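Local coordinates for protein cAMP factor (Mobiluncus curtisii, PDB 6JLC) that probably acts as a secreted pore-forming toxin that contributes to the co-haemolytic reaction on red-cell membranes, at residues L92-L103 with T134-L144. Sequence-based numbering, arbitrary orientation.
Sequences LRYKIQKAHVEL and TYERVSTYRDL
The Tyr141 ring meets Glu102 at its edge, and the carboxylate stands almost perpendicular to the ring, the planes 85° apart. Val138 CA lies over the centre of one face of this ring. Ala99 CB comes to 3.7 Å from Tyr141 CD2. The Arg137 guanidinium also takes Glu102 at its edge, whereas the Arg142 guanidinium, poorly ordered, has Ile96 CD1 over one face. The Tyr135 ring has Leu103 CD2 at its edge and Ser139 OG above one face, offset toward the rim.

Glu102 OE1 accepts two bonds from opposite faces of the carboxylate. Tyr141 OH donates to Glu102 OE1 at 2.5 Å, on the syn side but tilted from the plane. Arg137 NH1 comes from above the plane, 2.9 Å from Glu102 OE1. Lys98 NZ takes the other oxygen, OE2, and completes a salt-bridge network.

Lys95 starts away from 134-144, but its chain bends at chi2 (-68°) and brings NZ back. There Lys95 NZ donates to Tyr141 O at 2.6 Å, nearly in line with the carbonyl, and more weakly to Ser139 O. Lys95 NZ also forms a salt bridge with Asp143 OD1, at 3.0 Å. Alongside, the backbones of Lys95 and Asp143 form a single bridge: Leu144 N binds Tyr94 O (2.8 Å) and Ile96 N binds Arg142 O (3.3 Å).

Among the apolar side chains, Ala99 CB meets Val138 CB, and Leu92 CD1 reaches Tyr135 CE1 at 3.7 Å. Thus segments 97-103 and 134-139 run antiparallel, 174° between their directions, within the CAMP factor region. The Leu144 side chain also touches Val154 of helix 152-173 and Val203 of helix 203-222. The Lys95 ammonium probably steadies the chain that leaves helix 121-139, gripping two carbonyls, one weakly, and a carboxylate. The shared carboxylate of Glu102 probably has its negative charge stabilised by Lys98 and Arg137.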
# COMPACT_ATOMS: atom_id res chain seq x y z
N LEU A 92 1.51 -3.39 10.13
CA LEU A 92 2.86 -3.08 10.59
C LEU A 92 3.13 -1.58 10.67
O LEU A 92 4.30 -1.17 10.72
CB LEU A 92 3.90 -3.77 9.70
CG LEU A 92 3.73 -5.28 9.55
CD1 LEU A 92 4.81 -5.83 8.61
CD2 LEU A 92 3.80 -5.96 10.89
N ARG A 93 2.08 -0.75 10.71
CA ARG A 93 2.26 0.69 10.54
C ARG A 93 3.17 1.30 11.60
O ARG A 93 3.93 2.23 11.30
CB ARG A 93 0.91 1.41 10.57
CG ARG A 93 1.05 2.88 10.15
CD ARG A 93 -0.28 3.62 10.17
NE ARG A 93 -1.19 3.17 9.12
CZ ARG A 93 -1.11 3.51 7.83
NH1 ARG A 93 -0.14 4.31 7.40
NH2 ARG A 93 -2.00 3.04 6.98
N TYR A 94 3.13 0.78 12.83
CA TYR A 94 3.93 1.33 13.92
C TYR A 94 5.16 0.49 14.23
O TYR A 94 5.75 0.66 15.31
CB TYR A 94 3.06 1.48 15.18
CG TYR A 94 2.17 2.69 15.11
CD1 TYR A 94 0.95 2.64 14.47
CD2 TYR A 94 2.58 3.91 15.66
CE1 TYR A 94 0.12 3.77 14.40
CE2 TYR A 94 1.77 5.04 15.58
CZ TYR A 94 0.54 4.96 14.96
OH TYR A 94 -0.27 6.08 14.88
N LYS A 95 5.57 -0.40 13.33
CA LYS A 95 6.78 -1.16 13.59
C LYS A 95 8.01 -0.30 13.33
O LYS A 95 7.97 0.68 12.59
CB LYS A 95 6.84 -2.42 12.70
CG LYS A 95 5.81 -3.49 13.08
CD LYS A 95 6.14 -4.09 14.44
CE LYS A 95 5.04 -5.03 14.90
NZ LYS A 95 5.33 -5.51 16.28
N ILE A 96 9.13 -0.69 13.95
CA ILE A 96 10.38 0.01 13.72
C ILE A 96 10.74 -0.06 12.23
O ILE A 96 10.28 -0.93 11.48
CB ILE A 96 11.50 -0.56 14.59
CG1 ILE A 96 11.61 -2.08 14.42
CG2 ILE A 96 11.28 -0.17 16.05
CD1 ILE A 96 12.83 -2.69 15.09
N GLN A 97 11.59 0.88 11.80
CA GLN A 97 11.92 0.98 10.38
C GLN A 97 12.59 -0.29 9.87
O GLN A 97 12.40 -0.66 8.70
CB GLN A 97 12.81 2.21 10.16
CG GLN A 97 13.30 2.41 8.73
CD GLN A 97 12.17 2.65 7.73
OE1 GLN A 97 11.05 3.00 8.11
NE2 GLN A 97 12.48 2.50 6.45
N LYS A 98 13.33 -1.00 10.74
CA LYS A 98 14.01 -2.24 10.35
C LYS A 98 13.03 -3.27 9.80
O LYS A 98 13.36 -4.00 8.85
CB LYS A 98 14.76 -2.81 11.55
CG LYS A 98 15.61 -4.04 11.30
CD LYS A 98 16.03 -4.64 12.65
CE LYS A 98 17.25 -5.55 12.52
NZ LYS A 98 16.91 -6.93 12.11
N ALA A 99 11.83 -3.35 10.38
CA ALA A 99 10.82 -4.27 9.85
C ALA A 99 10.48 -3.93 8.41
O ALA A 99 10.33 -4.83 7.57
CB ALA A 99 9.57 -4.24 10.73
N HIS A 100 10.35 -2.64 8.10
CA HIS A 100 9.94 -2.24 6.76
C HIS A 100 11.07 -2.36 5.74
O HIS A 100 10.82 -2.65 4.57
CB HIS A 100 9.42 -0.81 6.79
CG HIS A 100 8.15 -0.68 7.55
ND1 HIS A 100 8.11 -0.26 8.87
CD2 HIS A 100 6.86 -0.94 7.20
CE1 HIS A 100 6.85 -0.25 9.29
NE2 HIS A 100 6.08 -0.66 8.30
N VAL A 101 12.30 -2.10 6.16
CA VAL A 101 13.43 -2.30 5.26
C VAL A 101 13.52 -3.76 4.84
O VAL A 101 13.68 -4.09 3.65
CB VAL A 101 14.73 -1.82 5.92
CG1 VAL A 101 15.94 -2.25 5.08
CG2 VAL A 101 14.70 -0.31 6.08
N GLU A 102 13.39 -4.67 5.81
CA GLU A 102 13.50 -6.09 5.53
C GLU A 102 12.33 -6.59 4.68
O GLU A 102 12.54 -7.31 3.69
CB GLU A 102 13.62 -6.88 6.84
CG GLU A 102 14.88 -6.54 7.61
CD GLU A 102 15.13 -7.42 8.82
OE1 GLU A 102 14.37 -8.39 9.04
OE2 GLU A 102 16.09 -7.12 9.56
N LEU A 103 11.10 -6.21 5.03
CA LEU A 103 9.97 -6.64 4.20
C LEU A 103 10.02 -5.98 2.83
O LEU A 103 9.71 -6.63 1.82
CB LEU A 103 8.64 -6.33 4.91
CG LEU A 103 7.38 -7.05 4.39
CD1 LEU A 103 7.55 -8.55 4.32
CD2 LEU A 103 6.24 -6.72 5.28
N THR A 134 9.46 -13.67 5.81
CA THR A 134 9.87 -12.33 6.18
C THR A 134 8.75 -11.61 6.91
O THR A 134 8.99 -10.96 7.94
CB THR A 134 10.32 -11.54 4.95
OG1 THR A 134 11.42 -12.22 4.33
CG2 THR A 134 10.77 -10.14 5.34
N TYR A 135 7.52 -11.73 6.41
CA TYR A 135 6.39 -11.12 7.11
C TYR A 135 6.27 -11.66 8.53
O TYR A 135 6.11 -10.89 9.48
CB TYR A 135 5.09 -11.35 6.36
CG TYR A 135 3.95 -10.66 7.07
CD1 TYR A 135 3.66 -9.33 6.82
CD2 TYR A 135 3.21 -11.32 8.05
CE1 TYR A 135 2.64 -8.67 7.49
CE2 TYR A 135 2.20 -10.67 8.73
CZ TYR A 135 1.92 -9.35 8.45
OH TYR A 135 0.91 -8.70 9.11
N GLU A 136 6.32 -12.99 8.68
CA GLU A 136 6.18 -13.57 10.01
C GLU A 136 7.30 -13.10 10.93
O GLU A 136 7.05 -12.78 12.10
CB GLU A 136 6.16 -15.10 9.92
CG GLU A 136 5.87 -15.76 11.25
CD GLU A 136 6.13 -17.25 11.24
OE1 GLU A 136 5.19 -18.01 10.93
OE2 GLU A 136 7.27 -17.66 11.55
N ARG A 137 8.53 -13.00 10.42
CA ARG A 137 9.64 -12.56 11.26
C ARG A 137 9.46 -11.12 11.72
O ARG A 137 9.52 -10.82 12.92
CB ARG A 137 10.97 -12.71 10.52
CG ARG A 137 12.17 -12.29 11.36
CD ARG A 137 13.42 -12.11 10.52
NE ARG A 137 13.33 -12.85 9.27
CZ ARG A 137 13.51 -12.30 8.07
NH1 ARG A 137 13.80 -11.01 7.97
NH2 ARG A 137 13.40 -13.06 6.99
N VAL A 138 9.25 -10.19 10.78
CA VAL A 138 9.25 -8.78 11.17
C VAL A 138 7.99 -8.42 11.93
O VAL A 138 7.95 -7.36 12.57
CB VAL A 138 9.43 -7.86 9.95
CG1 VAL A 138 10.67 -8.30 9.14
CG2 VAL A 138 8.17 -7.86 9.09
N SER A 139 6.95 -9.27 11.88
CA SER A 139 5.73 -9.02 12.65
C SER A 139 6.00 -9.03 14.14
O SER A 139 5.27 -8.40 14.91
CB SER A 139 4.67 -10.06 12.32
OG SER A 139 4.07 -9.77 11.08
N THR A 140 7.03 -9.75 14.57
CA THR A 140 7.42 -9.83 15.96
C THR A 140 8.43 -8.76 16.35
O THR A 140 8.86 -8.74 17.51
CB THR A 140 8.02 -11.21 16.26
OG1 THR A 140 9.40 -11.23 15.84
CG2 THR A 140 7.27 -12.31 15.53
N TYR A 141 8.85 -7.90 15.42
CA TYR A 141 9.78 -6.85 15.79
C TYR A 141 9.09 -5.85 16.71
O TYR A 141 7.86 -5.77 16.77
CB TYR A 141 10.32 -6.13 14.55
CG TYR A 141 11.35 -6.90 13.76
CD1 TYR A 141 11.70 -8.20 14.10
CD2 TYR A 141 11.98 -6.32 12.66
CE1 TYR A 141 12.64 -8.90 13.35
CE2 TYR A 141 12.92 -7.01 11.91
CZ TYR A 141 13.25 -8.29 12.26
OH TYR A 141 14.19 -8.97 11.51
N ARG A 142 9.86 -5.09 17.43
CA ARG A 142 9.24 -4.15 18.31
C ARG A 142 8.61 -2.98 17.65
O ARG A 142 8.89 -2.66 16.53
CB ARG A 142 10.19 -3.68 19.38
CG ARG A 142 11.44 -3.02 18.94
CD ARG A 142 12.61 -3.59 19.74
NE ARG A 142 13.91 -3.14 19.25
CZ ARG A 142 14.21 -1.87 19.00
NH1 ARG A 142 13.31 -0.93 19.22
NH2 ARG A 142 15.40 -1.54 18.56
N ASP A 143 7.74 -2.33 18.38
CA ASP A 143 7.10 -1.14 17.85
C ASP A 143 7.98 0.08 18.08
O ASP A 143 8.83 0.12 18.97
CB ASP A 143 5.74 -0.92 18.51
CG ASP A 143 4.84 -2.12 18.39
OD1 ASP A 143 4.82 -2.73 17.30
OD2 ASP A 143 4.14 -2.45 19.38
N LEU A 144 7.75 1.10 17.26
CA LEU A 144 8.33 2.42 17.50
C LEU A 144 8.00 2.90 18.90
O LEU A 144 6.91 2.65 19.41
CB LEU A 144 7.78 3.43 16.48
CG LEU A 144 8.19 3.27 15.01
CD1 LEU A 144 7.23 4.02 14.07
CD2 LEU A 144 9.61 3.76 14.83